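Probable glutamine synthetase (PDB 4HPP) is a probable member of the glutamine synthetase family, with a catalytic domain that holds a magnesium ion and a bound glutamic acid. Local coordinates at residues A310-C315 and L331-M336; F130-S135 and N233-H238; A272-L277 and Q385-T390; L124-A129 and L237-Q242. All blocks are in the same frame, centred on the assembly; numbering follows the deposited sequence.

Contact 1 (A310-C315 and L331-M336); sequences AALRIC and LEFRPM
Arg313 and Glu332 form the hydrogen-bonded pair at the middle of this antiparallel strand pairing, joined through both backbone and side chains. In the backbone, Arg313 N gives to Glu332 O at 2.7 Å and Glu332 N returns a nearly straight bond to Arg313 O. The Arg313 side chain leads outward from here. CB rests 3.9 Å from Glu332 O, and the chain runs out extended through CG and CD before a bend at chi3 (76°) swings the guanidinium over to the Glu332 carboxylate. There NE makes a weak bond to OE2 of Glu332 at 2.9 Å, and NH1 reaches the same oxygen in a salt bridge whose very short modelled length is doubtful. OE2 lies at the guanidinium edge, near its plane, while the carboxylate itself is turned 68° from that plane. Cys315 SG lies over one guanidinium face, near the rim, and also touches Glu332 CB at 3.6 Å. OE2 has a third donor, Arg334 NE, weakly bonded at 3.3 Å; Glu332 thus links Arg313 to an arginine that lines the glutamic acid pocket. Leu312, Phe333, Ile314 and Leu331 occupy the reverse face, where Ile314 CG1 meets Leu331 CD2 at 3.7 Å. Leu312 and Phe333 pack there on helix 261-281, and Phe333 also reaches helix 342-358. Strand 330-336 continues the sheet by pairing with strand 235-243, while strand 312-315 pairs with 303-304.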
loop_
_atom_site.group_PDB
_atom_site.type_symbol
_atom_site.label_atom_id
_atom_site.label_comp_id
_atom_site.label_asym_id
_atom_site.label_seq_id
_atom_site.Cartn_x
_atom_site.Cartn_y
_atom_site.Cartn_z
ATOM N N ALA A 310 1.093 23.575 -47.852
ATOM C CA ALA A 310 0.419 24.848 -48.153
ATOM C C ALA A 310 -0.041 25.469 -46.840
ATOM O O ALA A 310 -0.529 24.764 -45.976
ATOM C CB ALA A 310 -0.764 24.657 -49.143
ATOM N N ALA A 311 0.107 26.776 -46.697
ATOM C CA ALA A 311 -0.377 27.482 -45.517
ATOM C C ALA A 311 -1.909 27.527 -45.504
ATOM O O ALA A 311 -2.504 27.535 -44.437
ATOM C CB ALA A 311 0.228 28.893 -45.422
ATOM N N LEU A 312 -2.554 27.533 -46.675
ATOM C CA LEU A 312 -4.031 27.595 -46.727
ATOM C C LEU A 312 -4.477 26.504 -47.646
ATOM O O LEU A 312 -3.994 26.393 -48.766
ATOM C CB LEU A 312 -4.499 28.951 -47.250
ATOM C CG LEU A 312 -5.879 29.516 -46.974
ATOM C CD1 LEU A 312 -6.117 29.741 -45.502
ATOM C CD2 LEU A 312 -6.047 30.858 -47.677
ATOM N N ARG A 313 -5.378 25.654 -47.173
ATOM C CA ARG A 313 -5.725 24.461 -47.929
ATOM C C ARG A 313 -7.210 24.372 -48.124
ATOM O O ARG A 313 -7.979 24.513 -47.185
ATOM C CB ARG A 313 -5.202 23.205 -47.230
ATOM C CG ARG A 313 -5.660 21.884 -47.854
ATOM C CD ARG A 313 -4.937 20.695 -47.238
ATOM N NE ARG A 313 -5.450 20.349 -45.905
ATOM C CZ ARG A 313 -6.446 19.491 -45.660
ATOM N NH1 ARG A 313 -6.817 19.265 -44.404
ATOM N NH2 ARG A 313 -7.071 18.860 -46.658
ATOM N N ILE A 314 -7.599 24.176 -49.370
ATOM C CA ILE A 314 -8.966 23.863 -49.739
ATOM C C ILE A 314 -9.266 22.416 -49.373
ATOM O O ILE A 314 -8.546 21.505 -49.788
ATOM C CB ILE A 314 -9.165 24.035 -51.251
ATOM C CG1 ILE A 314 -8.747 25.449 -51.697
ATOM C CG2 ILE A 314 -10.615 23.770 -51.606
ATOM C CD1 ILE A 314 -8.210 25.520 -53.113
ATOM N N CYS A 315 -10.316 22.219 -48.578
ATOM C CA CYS A 315 -10.759 20.878 -48.135
ATOM C C CYS A 315 -11.935 20.464 -48.993
ATOM O O CYS A 315 -13.102 20.820 -48.680
ATOM C CB CYS A 315 -11.188 20.850 -46.648
ATOM S SG CYS A 315 -9.910 21.376 -45.464
ATOM N N LEU A 331 -12.132 26.090 -46.059
ATOM C CA LEU A 331 -10.715 26.362 -46.152
ATOM C C LEU A 331 -10.018 26.298 -44.790
ATOM O O LEU A 331 -10.404 26.949 -43.797
ATOM C CB LEU A 331 -10.495 27.734 -46.808
ATOM C CG LEU A 331 -10.860 27.853 -48.305
ATOM C CD1 LEU A 331 -11.642 29.121 -48.586
ATOM C CD2 LEU A 331 -9.574 27.867 -49.090
ATOM N N GLU A 332 -8.943 25.549 -44.791
ATOM C CA GLU A 332 -8.147 25.282 -43.652
ATOM C C GLU A 332 -6.819 26.078 -43.656
ATOM O O GLU A 332 -5.950 25.874 -44.533
ATOM C CB GLU A 332 -7.877 23.787 -43.654
ATOM C CG GLU A 332 -6.584 23.385 -42.999
ATOM C CD GLU A 332 -6.595 21.944 -42.551
ATOM O OE1 GLU A 332 -7.325 21.601 -41.588
ATOM O OE2 GLU A 332 -5.853 21.159 -43.150
ATOM N N PHE A 333 -6.697 26.975 -42.658
ATOM C CA PHE A 333 -5.487 27.749 -42.273
ATOM C C PHE A 333 -4.616 26.899 -41.329
ATOM O O PHE A 333 -5.116 26.292 -40.381
ATOM C CB PHE A 333 -5.938 29.076 -41.605
ATOM C CG PHE A 333 -4.813 29.998 -41.145
ATOM C CD1 PHE A 333 -4.096 29.741 -39.963
ATOM C CD2 PHE A 333 -4.503 31.163 -41.874
ATOM C CE1 PHE A 333 -3.070 30.588 -39.536
ATOM C CE2 PHE A 333 -3.493 32.016 -41.451
ATOM C CZ PHE A 333 -2.788 31.731 -40.276
ATOM N N ARG A 334 -3.312 26.863 -41.575
ATOM C CA ARG A 334 -2.498 25.819 -40.977
ATOM C C ARG A 334 -1.387 26.334 -40.089
ATOM O O ARG A 334 -0.981 25.612 -39.158
ATOM C CB ARG A 334 -1.961 24.838 -42.032
ATOM C CG ARG A 334 -3.063 24.228 -42.862
ATOM C CD ARG A 334 -2.612 23.134 -43.810
ATOM N NE ARG A 334 -2.593 21.827 -43.169
ATOM C CZ ARG A 334 -1.474 21.164 -42.900
ATOM N NH1 ARG A 334 -1.524 19.960 -42.307
ATOM N NH2 ARG A 334 -0.301 21.719 -43.244
ATOM N N PRO A 335 -0.902 27.572 -40.342
ATOM C CA PRO A 335 0.191 28.046 -39.475
ATOM C C PRO A 335 -0.334 28.603 -38.136
ATOM O O PRO A 335 -0.218 29.801 -37.795
ATOM C CB PRO A 335 0.948 29.053 -40.357
ATOM C CG PRO A 335 0.215 29.095 -41.673
ATOM C CD PRO A 335 -1.150 28.505 -41.452
ATOM N N MET A 336 -0.929 27.693 -37.370
ATOM C CA MET A 336 -1.596 28.079 -36.142
ATOM C C MET A 336 -1.286 27.024 -35.121
ATOM O O MET A 336 -1.073 25.872 -35.494
ATOM C CB MET A 336 -3.080 28.231 -36.367
ATOM C CG MET A 336 -3.750 28.876 -35.175
ATOM S SD MET A 336 -5.546 28.980 -35.327
ATOM C CE MET A 336 -5.790 30.504 -36.294
#

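Contact 2 (F130-S135 and N233-H238); sequences FEHEFS and NGVHLH. With MG (magnesium ion), chain B; GLU (glutamic acid), chain D.
Glu131, Phe130 and Glu133 have the most surface buried in this antiparallel strand pairing with 233-238, in the sheet of the glutamine synthetase catalytic domain that bears the metal site. The Glu131 and His236 backbones exchange two hydrogen bonds. Beyond them the Glu131 side chain runs extended, and its OE1 takes a weak bond from His238 NE2 at 3.0 Å, carboxylate and ring 58° apart; His238 ND1 is bound to Asn330. The other oxygen, OE2, accepts from a water at 2.6 Å that also bonds His236 ND1. At its far side, His236 NE2 donates to OXT of the bound glutamic acid at 3.0 Å, so the water ties Glu131 to a residue of the pocket. On the reverse face of the sheet, Leu237 CD1 sits 3.8 Å above the centre of the Phe130 ring in a CH-pi contact, while Val235 CG1 meets the ring at its edge.

Glu133 divides its carboxylate between two tasks. OE2 binds the magnesium ion at 2.2 Å, a site completed by Glu180, Glu187 and OE2 of the ligand's side-chain carboxylate. OE1 accepts from the amino N of the glutamic acid at 2.8 Å and, on its anti side and 26° out of the carboxylate plane, from Gly234 N at 3.1 Å.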
loop_
_atom_site.group_PDB
_atom_site.type_symbol
_atom_site.label_atom_id
_atom_site.label_comp_id
_atom_site.label_asym_id
_atom_site.label_seq_id
_atom_site.Cartn_x
_atom_site.Cartn_y
_atom_site.Cartn_z
ATOM N N PHE A 130 -11.824 24.582 -34.914
ATOM C CA PHE A 130 -10.406 24.409 -34.573
ATOM C C PHE A 130 -10.099 22.910 -34.296
ATOM O O PHE A 130 -10.837 22.247 -33.546
ATOM C CB PHE A 130 -10.074 25.186 -33.317
ATOM C CG PHE A 130 -10.178 26.664 -33.435
ATOM C CD1 PHE A 130 -9.008 27.451 -33.529
ATOM C CD2 PHE A 130 -11.417 27.298 -33.369
ATOM C CE1 PHE A 130 -9.066 28.852 -33.563
ATOM C CE2 PHE A 130 -11.489 28.690 -33.420
ATOM C CZ PHE A 130 -10.317 29.484 -33.511
ATOM N N GLU A 131 -9.022 22.393 -34.901
ATOM C CA GLU A 131 -8.597 21.027 -34.673
ATOM C C GLU A 131 -7.388 21.166 -33.784
ATOM O O GLU A 131 -6.523 22.013 -34.048
ATOM C CB GLU A 131 -8.181 20.325 -35.973
ATOM C CG GLU A 131 -9.290 19.990 -36.994
ATOM C CD GLU A 131 -8.757 19.170 -38.201
ATOM O OE1 GLU A 131 -9.605 18.644 -38.945
ATOM O OE2 GLU A 131 -7.506 19.014 -38.410
ATOM N N HIS A 132 -7.326 20.330 -32.746
ATOM C CA HIS A 132 -6.332 20.451 -31.727
ATOM C C HIS A 132 -5.512 19.210 -31.586
ATOM O O HIS A 132 -6.077 18.108 -31.544
ATOM C CB HIS A 132 -6.995 20.768 -30.420
ATOM C CG HIS A 132 -7.546 22.192 -30.330
ATOM N ND1 HIS A 132 -8.888 22.465 -30.347
ATOM C CD2 HIS A 132 -6.901 23.413 -30.119
ATOM C CE1 HIS A 132 -9.074 23.792 -30.192
ATOM N NE2 HIS A 132 -7.855 24.369 -30.060
ATOM N N GLU A 133 -4.172 19.362 -31.535
ATOM C CA GLU A 133 -3.319 18.233 -31.265
ATOM C C GLU A 133 -2.585 18.462 -29.923
ATOM O O GLU A 133 -2.289 19.606 -29.538
ATOM C CB GLU A 133 -2.370 17.979 -32.410
ATOM C CG GLU A 133 -3.014 17.397 -33.667
ATOM C CD GLU A 133 -2.106 17.535 -34.892
ATOM O OE1 GLU A 133 -1.072 18.270 -34.816
ATOM O OE2 GLU A 133 -2.439 16.922 -35.950
ATOM N N PHE A 134 -2.333 17.378 -29.192
ATOM C CA PHE A 134 -1.689 17.483 -27.898
ATOM C C PHE A 134 -0.918 16.205 -27.533
ATOM O O PHE A 134 -1.125 15.107 -28.132
ATOM C CB PHE A 134 -2.738 17.842 -26.815
ATOM C CG PHE A 134 -3.824 16.769 -26.614
ATOM C CD1 PHE A 134 -5.013 16.786 -27.383
ATOM C CD2 PHE A 134 -3.683 15.788 -25.624
ATOM C CE1 PHE A 134 -5.972 15.840 -27.204
ATOM C CE2 PHE A 134 -4.671 14.844 -25.441
ATOM C CZ PHE A 134 -5.796 14.852 -26.236
ATOM N N SER A 135 -0.072 16.344 -26.531
ATOM C CA SER A 135 0.694 15.247 -25.979
ATOM C C SER A 135 -0.046 14.853 -24.772
ATOM O O SER A 135 -0.499 15.737 -24.021
ATOM C CB SER A 135 2.077 15.727 -25.451
ATOM O OG SER A 135 3.005 16.017 -26.494
ATOM N N ASN A 233 2.768 20.050 -32.515
ATOM C CA ASN A 233 1.352 20.073 -32.197
ATOM C C ASN A 233 0.795 21.303 -32.946
ATOM O O ASN A 233 1.066 22.465 -32.574
ATOM C CB ASN A 233 1.064 20.192 -30.670
ATOM C CG ASN A 233 1.482 18.955 -29.818
ATOM O OD1 ASN A 233 1.137 17.793 -30.129
ATOM N ND2 ASN A 233 2.212 19.220 -28.688
ATOM N N GLY A 234 0.023 21.051 -34.008
ATOM C CA GLY A 234 -0.642 22.109 -34.750
ATOM C C GLY A 234 -2.040 22.395 -34.218
ATOM O O GLY A 234 -2.546 21.674 -33.372
ATOM N N VAL A 235 -2.619 23.494 -34.690
ATOM C CA VAL A 235 -4.001 23.832 -34.530
ATOM C C VAL A 235 -4.394 24.193 -35.957
ATOM O O VAL A 235 -3.690 24.939 -36.595
ATOM C CB VAL A 235 -4.209 25.044 -33.591
ATOM C CG1 VAL A 235 -5.596 25.699 -33.799
ATOM C CG2 VAL A 235 -4.063 24.649 -32.124
ATOM N N HIS A 236 -5.502 23.668 -36.458
ATOM C CA HIS A 236 -5.950 24.018 -37.803
ATOM C C HIS A 236 -7.320 24.572 -37.744
ATOM O O HIS A 236 -8.205 24.031 -37.089
ATOM C CB HIS A 236 -5.958 22.827 -38.761
ATOM C CG HIS A 236 -4.610 22.207 -38.990
ATOM N ND1 HIS A 236 -4.471 20.914 -39.353
ATOM C CD2 HIS A 236 -3.304 22.729 -38.864
ATOM C CE1 HIS A 236 -3.139 20.618 -39.464
ATOM N NE2 HIS A 236 -2.431 21.720 -39.160
ATOM N N LEU A 237 -7.538 25.642 -38.478
ATOM C CA LEU A 237 -8.796 26.324 -38.374
ATOM C C LEU A 237 -9.464 26.080 -39.718
ATOM O O LEU A 237 -8.877 26.444 -40.720
ATOM C CB LEU A 237 -8.512 27.806 -38.113
ATOM C CG LEU A 237 -9.593 28.850 -38.183
ATOM C CD1 LEU A 237 -10.742 28.472 -37.250
ATOM C CD2 LEU A 237 -8.989 30.180 -37.788
ATOM N N HIS A 238 -10.634 25.420 -39.727
ATOM C CA HIS A 238 -11.486 25.281 -40.921
ATOM C C HIS A 238 -12.518 26.341 -40.935
ATOM O O HIS A 238 -13.261 26.481 -39.977
ATOM C CB HIS A 238 -12.214 23.951 -40.905
ATOM C CG HIS A 238 -11.301 22.780 -41.014
ATOM N ND1 HIS A 238 -10.915 22.269 -42.217
ATOM C CD2 HIS A 238 -10.664 22.032 -40.036
ATOM C CE1 HIS A 238 -10.065 21.239 -42.026
ATOM N NE2 HIS A 238 -9.925 21.070 -40.681
HETATM MG MG MG B . -3.896 16.241 -37.407
HETATM N N GLU D . 1.174 17.978 -36.399
HETATM C CA GLU D . 1.024 18.827 -37.649
HETATM C C GLU D . 1.056 20.358 -37.435
HETATM O O GLU D . 1.877 20.886 -36.695
HETATM C CB GLU D . -0.256 18.454 -38.386
HETATM C CG GLU D . -0.205 17.092 -39.023
HETATM C CD GLU D . -1.538 16.670 -39.546
HETATM O OE1 GLU D . -1.641 16.554 -40.777
HETATM O OE2 GLU D . -2.477 16.473 -38.736
HETATM O OXT GLU D . 0.252 21.120 -37.985
HETATM O O HOH W 1 -6.329 19.382 -40.750
HETATM O O HOH W 2 -3.108 22.113 -30.448
#

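Contact 3 (A272-L277 and Q385-T390); sequences AHLPAL and QALPAT
Pro275 is the bump here: its ring stands out from helix 261-281 and fits into the inner side of the bend made by Gln385, Ala386, Leu387 and Pro388. The Gln385 side chain forms one wall, crossing the proline ring at about a right angle with OE1 3.3 Å from Pro275 CD. Ala386 O lies 3.8 Å from Pro275 CG and makes the floor. Pro388 closes the far end, ring against ring, its CD 3.9 Å from Pro275 CB, and its CG sits against Pro275 O. Beside the proline a second, smaller knob enters from the loop: Leu387 CD2 presses on Leu274 CB at 3.7 Å, filling the angle between that side chain and the helix backbone.

A proline inside a helix has no N-H to give to the preceding turn, and the helix kinks here. Ala276 N turns to His273 O at 2.8 Å and gives no bond to Ala272 O, four residues back. Gln385 supplies that carbonyl with a donor. Its chain bends at chi2 (129°), which brings NE2 to Ala272 O at 2.8 Å in a nearly straight bond (165°) lying in the plane of the amide.

Around the contact, Leu274 and Leu387 both rest on Pro335 of strand 330-336, and Leu274 also packs on Phe333. The two prolines meet Cys397 of helix 391-399, whose N-cap is Thr390, while Leu277 packs on helix 342-358.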
loop_
_atom_site.group_PDB
_atom_site.type_symbol
_atom_site.label_atom_id
_atom_site.label_comp_id
_atom_site.label_asym_id
_atom_site.label_seq_id
_atom_site.Cartn_x
_atom_site.Cartn_y
_atom_site.Cartn_z
ATOM N N ALA A 272 -2.185 37.493 -48.626
ATOM C CA ALA A 272 -1.356 38.694 -48.743
ATOM C C ALA A 272 -0.884 39.158 -47.382
ATOM O O ALA A 272 0.244 39.677 -47.240
ATOM C CB ALA A 272 -2.121 39.777 -49.434
ATOM N N HIS A 273 -1.727 38.906 -46.377
ATOM C CA HIS A 273 -1.413 39.251 -45.002
ATOM C C HIS A 273 -0.794 38.176 -44.163
ATOM O O HIS A 273 -0.366 38.453 -43.043
ATOM C CB HIS A 273 -2.652 39.789 -44.304
ATOM C CG HIS A 273 -3.166 41.074 -44.908
ATOM N ND1 HIS A 273 -2.540 42.263 -44.735
ATOM C CD2 HIS A 273 -4.258 41.321 -45.738
ATOM C CE1 HIS A 273 -3.210 43.213 -45.403
ATOM N NE2 HIS A 273 -4.263 42.635 -46.010
ATOM N N LEU A 274 -0.704 36.954 -44.657
ATOM C CA LEU A 274 -0.131 35.883 -43.804
ATOM C C LEU A 274 1.147 36.222 -43.023
ATOM O O LEU A 274 1.244 35.815 -41.862
ATOM C CB LEU A 274 0.036 34.513 -44.530
ATOM C CG LEU A 274 -0.938 33.433 -44.027
ATOM C CD1 LEU A 274 -0.924 32.220 -44.928
ATOM C CD2 LEU A 274 -0.611 33.036 -42.590
ATOM N N PRO A 275 2.142 36.927 -43.643
ATOM C CA PRO A 275 3.345 37.091 -42.787
ATOM C C PRO A 275 3.055 37.875 -41.518
ATOM O O PRO A 275 3.754 37.691 -40.528
ATOM C CB PRO A 275 4.400 37.791 -43.705
ATOM C CG PRO A 275 3.955 37.445 -45.095
ATOM C CD PRO A 275 2.432 37.243 -45.063
ATOM N N ALA A 276 2.013 38.703 -41.534
ATOM C CA ALA A 276 1.583 39.421 -40.329
ATOM C C ALA A 276 0.742 38.518 -39.429
ATOM O O ALA A 276 0.826 38.585 -38.171
ATOM C CB ALA A 276 0.779 40.676 -40.712
ATOM N N LEU A 277 -0.108 37.698 -40.068
ATOM C CA LEU A 277 -1.072 36.901 -39.317
ATOM C C LEU A 277 -0.310 35.932 -38.443
ATOM O O LEU A 277 -0.844 35.443 -37.431
ATOM C CB LEU A 277 -1.992 36.127 -40.219
ATOM C CG LEU A 277 -3.048 36.880 -40.997
ATOM C CD1 LEU A 277 -3.795 35.907 -41.924
ATOM C CD2 LEU A 277 -3.958 37.606 -40.042
ATOM N N GLN A 385 4.901 35.486 -50.640
ATOM C CA GLN A 385 5.851 35.783 -49.515
ATOM C C GLN A 385 6.271 34.546 -48.655
ATOM O O GLN A 385 5.504 33.587 -48.465
ATOM C CB GLN A 385 5.298 36.884 -48.579
ATOM C CG GLN A 385 4.525 38.028 -49.230
ATOM C CD GLN A 385 3.160 38.277 -48.568
ATOM O OE1 GLN A 385 2.405 37.331 -48.321
ATOM N NE2 GLN A 385 2.826 39.549 -48.302
ATOM N N ALA A 386 7.493 34.564 -48.142
ATOM C CA ALA A 386 7.864 33.667 -47.043
ATOM C C ALA A 386 7.186 34.133 -45.722
ATOM O O ALA A 386 7.079 35.351 -45.431
ATOM C CB ALA A 386 9.387 33.594 -46.873
ATOM N N LEU A 387 6.716 33.157 -44.944
ATOM C CA LEU A 387 6.280 33.400 -43.565
ATOM C C LEU A 387 7.517 33.687 -42.715
ATOM O O LEU A 387 8.577 33.124 -42.959
ATOM C CB LEU A 387 5.468 32.203 -43.019
ATOM C CG LEU A 387 4.246 31.817 -43.883
ATOM C CD1 LEU A 387 3.384 30.723 -43.288
ATOM C CD2 LEU A 387 3.383 33.010 -44.233
ATOM N N PRO A 388 7.408 34.584 -41.730
ATOM C CA PRO A 388 8.591 34.879 -40.919
ATOM C C PRO A 388 9.224 33.628 -40.274
ATOM O O PRO A 388 8.678 32.515 -40.377
ATOM C CB PRO A 388 8.061 35.845 -39.859
ATOM C CG PRO A 388 6.571 35.748 -39.918
ATOM C CD PRO A 388 6.244 35.387 -41.327
ATOM N N ALA A 389 10.362 33.805 -39.608
ATOM C CA ALA A 389 11.107 32.675 -39.083
ATOM C C ALA A 389 11.348 32.742 -37.577
ATOM O O ALA A 389 11.833 31.791 -37.003
ATOM C CB ALA A 389 12.437 32.540 -39.820
ATOM N N THR A 390 11.047 33.869 -36.941
ATOM C CA THR A 390 11.123 34.001 -35.478
ATOM C C THR A 390 9.937 34.865 -35.108
ATOM O O THR A 390 9.355 35.542 -35.958
ATOM C CB THR A 390 12.400 34.751 -34.983
ATOM O OG1 THR A 390 12.437 36.054 -35.562
ATOM C CG2 THR A 390 13.708 33.998 -35.329
#

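Contact 4 (L124-A129 and L237-Q242); sequences LQVIAA and LHLSLQ
The flat amide of Gln242 has Ile127 over one of its faces: CG1 of Ile127 stands 3.7 Å from Gln242 CD, and Ile127 CD1 lies over the oxygen side, 3.6 Å from OE1. Gln242 reaches back along the sheet because its chain is extended beyond CG (chi2 164°), which lays the amide across the isoleucine. The other flat group, the His238 ring, has Ala129 O near its plane, at the CD2 edge. Between them Ser240 keeps OG between its own N and carbonyl carbon (chi1 78°), from where it touches Ile127 CB at 3.3 Å.

The other face is wholly aliphatic. Val126 straddles two leucines, its CG1 facing Leu239 and its CG2 3.7 Å from Leu241 CD2. Ala128 CB meets Leu237 CD1 at 3.8 Å. Helix 342-358 covers Val126, Ala128 and Leu239, and Tyr119 of helix 108-121 packs on Leu124, Val126 and Leu241.

Three pairs, Gln125 with Gln242, Ile127 with Ser240 and Ala129 with His238, each exchange two backbone bonds. This is regular antiparallel pairing, with a greasy side under helices, in the sheet of the glutamine synthetase catalytic domain, where strand 124-137 runs on to the magnesium site.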
loop_
_atom_site.group_PDB
_atom_site.type_symbol
_atom_site.label_atom_id
_atom_site.label_comp_id
_atom_site.label_asym_id
_atom_site.label_seq_id
_atom_site.Cartn_x
_atom_site.Cartn_y
_atom_site.Cartn_z
ATOM N N LEU A 124 -22.573 37.866 -44.399
ATOM C CA LEU A 124 -21.813 36.620 -44.155
ATOM C C LEU A 124 -21.852 36.104 -42.678
ATOM O O LEU A 124 -21.566 36.849 -41.736
ATOM C CB LEU A 124 -20.367 36.824 -44.603
ATOM C CG LEU A 124 -20.175 37.622 -45.885
ATOM C CD1 LEU A 124 -18.708 37.710 -46.250
ATOM C CD2 LEU A 124 -20.938 36.924 -46.993
ATOM N N GLN A 125 -22.243 34.848 -42.498
ATOM C CA GLN A 125 -22.106 34.123 -41.244
ATOM C C GLN A 125 -20.727 33.481 -41.257
ATOM O O GLN A 125 -20.284 33.000 -42.294
ATOM C CB GLN A 125 -23.118 32.991 -41.158
ATOM C CG GLN A 125 -24.504 33.327 -41.681
ATOM C CD GLN A 125 -25.462 33.878 -40.635
ATOM O OE1 GLN A 125 -25.361 35.044 -40.236
ATOM N NE2 GLN A 125 -26.426 33.044 -40.205
ATOM N N VAL A 126 -20.051 33.440 -40.112
ATOM C CA VAL A 126 -18.768 32.732 -40.042
ATOM C C VAL A 126 -18.832 31.414 -39.313
ATOM O O VAL A 126 -19.240 31.345 -38.151
ATOM C CB VAL A 126 -17.648 33.619 -39.505
ATOM C CG1 VAL A 126 -16.344 32.830 -39.475
ATOM C CG2 VAL A 126 -17.519 34.837 -40.427
ATOM N N ILE A 127 -18.428 30.361 -40.008
ATOM C CA ILE A 127 -18.577 29.018 -39.507
ATOM C C ILE A 127 -17.186 28.478 -39.451
ATOM O O ILE A 127 -16.507 28.433 -40.496
ATOM C CB ILE A 127 -19.350 28.146 -40.504
ATOM C CG1 ILE A 127 -20.761 28.693 -40.741
ATOM C CG2 ILE A 127 -19.387 26.712 -40.005
ATOM C CD1 ILE A 127 -21.847 28.111 -39.848
ATOM N N ALA A 128 -16.785 28.040 -38.258
ATOM C CA ALA A 128 -15.428 27.574 -38.033
ATOM C C ALA A 128 -15.331 26.443 -37.022
ATOM O O ALA A 128 -16.190 26.269 -36.133
ATOM C CB ALA A 128 -14.496 28.724 -37.628
ATOM N N ALA A 129 -14.242 25.698 -37.176
ATOM C CA ALA A 129 -13.850 24.648 -36.245
ATOM C C ALA A 129 -12.307 24.596 -36.152
ATOM O O ALA A 129 -11.597 24.670 -37.164
ATOM C CB ALA A 129 -14.458 23.308 -36.649
ATOM N N LEU A 237 -7.538 25.642 -38.478
ATOM C CA LEU A 237 -8.796 26.324 -38.374
ATOM C C LEU A 237 -9.464 26.080 -39.718
ATOM O O LEU A 237 -8.877 26.444 -40.720
ATOM C CB LEU A 237 -8.512 27.806 -38.113
ATOM C CG LEU A 237 -9.593 28.850 -38.183
ATOM C CD1 LEU A 237 -10.742 28.472 -37.250
ATOM C CD2 LEU A 237 -8.989 30.180 -37.788
ATOM N N HIS A 238 -10.634 25.420 -39.727
ATOM C CA HIS A 238 -11.486 25.281 -40.921
ATOM C C HIS A 238 -12.518 26.341 -40.935
ATOM O O HIS A 238 -13.261 26.481 -39.977
ATOM C CB HIS A 238 -12.214 23.951 -40.905
ATOM C CG HIS A 238 -11.301 22.780 -41.014
ATOM N ND1 HIS A 238 -10.915 22.269 -42.217
ATOM C CD2 HIS A 238 -10.664 22.032 -40.036
ATOM C CE1 HIS A 238 -10.065 21.239 -42.026
ATOM N NE2 HIS A 238 -9.925 21.070 -40.681
ATOM N N LEU A 239 -12.548 27.124 -41.997
ATOM C CA LEU A 239 -13.527 28.216 -42.144
ATOM C C LEU A 239 -14.358 28.046 -43.393
ATOM O O LEU A 239 -13.825 27.750 -44.469
ATOM C CB LEU A 239 -12.871 29.573 -42.165
ATOM C CG LEU A 239 -12.363 29.943 -40.771
ATOM C CD1 LEU A 239 -11.256 30.991 -40.845
ATOM C CD2 LEU A 239 -13.525 30.429 -39.932
ATOM N N SER A 240 -15.674 28.120 -43.205
ATOM C CA SER A 240 -16.617 28.232 -44.306
ATOM C C SER A 240 -17.359 29.547 -44.075
ATOM O O SER A 240 -17.411 30.065 -42.941
ATOM C CB SER A 240 -17.534 27.005 -44.419
ATOM O OG SER A 240 -18.587 26.993 -43.466
ATOM N N LEU A 241 -17.840 30.117 -45.169
ATOM C CA LEU A 241 -18.558 31.395 -45.150
ATOM C C LEU A 241 -19.941 31.169 -45.747
ATOM O O LEU A 241 -20.024 30.613 -46.833
ATOM C CB LEU A 241 -17.790 32.429 -45.988
ATOM C CG LEU A 241 -16.652 33.205 -45.329
ATOM C CD1 LEU A 241 -16.269 34.418 -46.178
ATOM C CD2 LEU A 241 -17.048 33.650 -43.939
ATOM N N GLN A 242 -21.008 31.574 -45.063
ATOM C CA GLN A 242 -22.391 31.281 -45.521
ATOM C C GLN A 242 -23.304 32.494 -45.559
ATOM O O GLN A 242 -23.302 33.320 -44.649
ATOM C CB GLN A 242 -23.085 30.251 -44.638
ATOM C CG GLN A 242 -22.571 28.832 -44.728
ATOM C CD GLN A 242 -23.061 27.997 -43.558
ATOM O OE1 GLN A 242 -23.895 28.451 -42.757
ATOM N NE2 GLN A 242 -22.563 26.765 -43.456
#

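Contacts 2 and 4 are two lengths of one pairing, between strands 124-137 and 235-243, and share Leu237 and His238; contact 1 carries the same sheet two strands further, Phe333 N meeting Leu237 O. Contacts 1 and 2 are buried and hold residues of the glutamic acid pocket, and each gathers charged groups on one face. Contact 4, partly buried and farther along, has no ligand residue and relies on backbone bonds and aliphatic packing. Contact 3 involves no strand: partly buried, with Ala272 and Ala386 exposed, it joins helix to loop through prolines and a single hydrogen bond from a side-chain amide, and reaches the sheet where Leu274 meets Phe333 of contact 1.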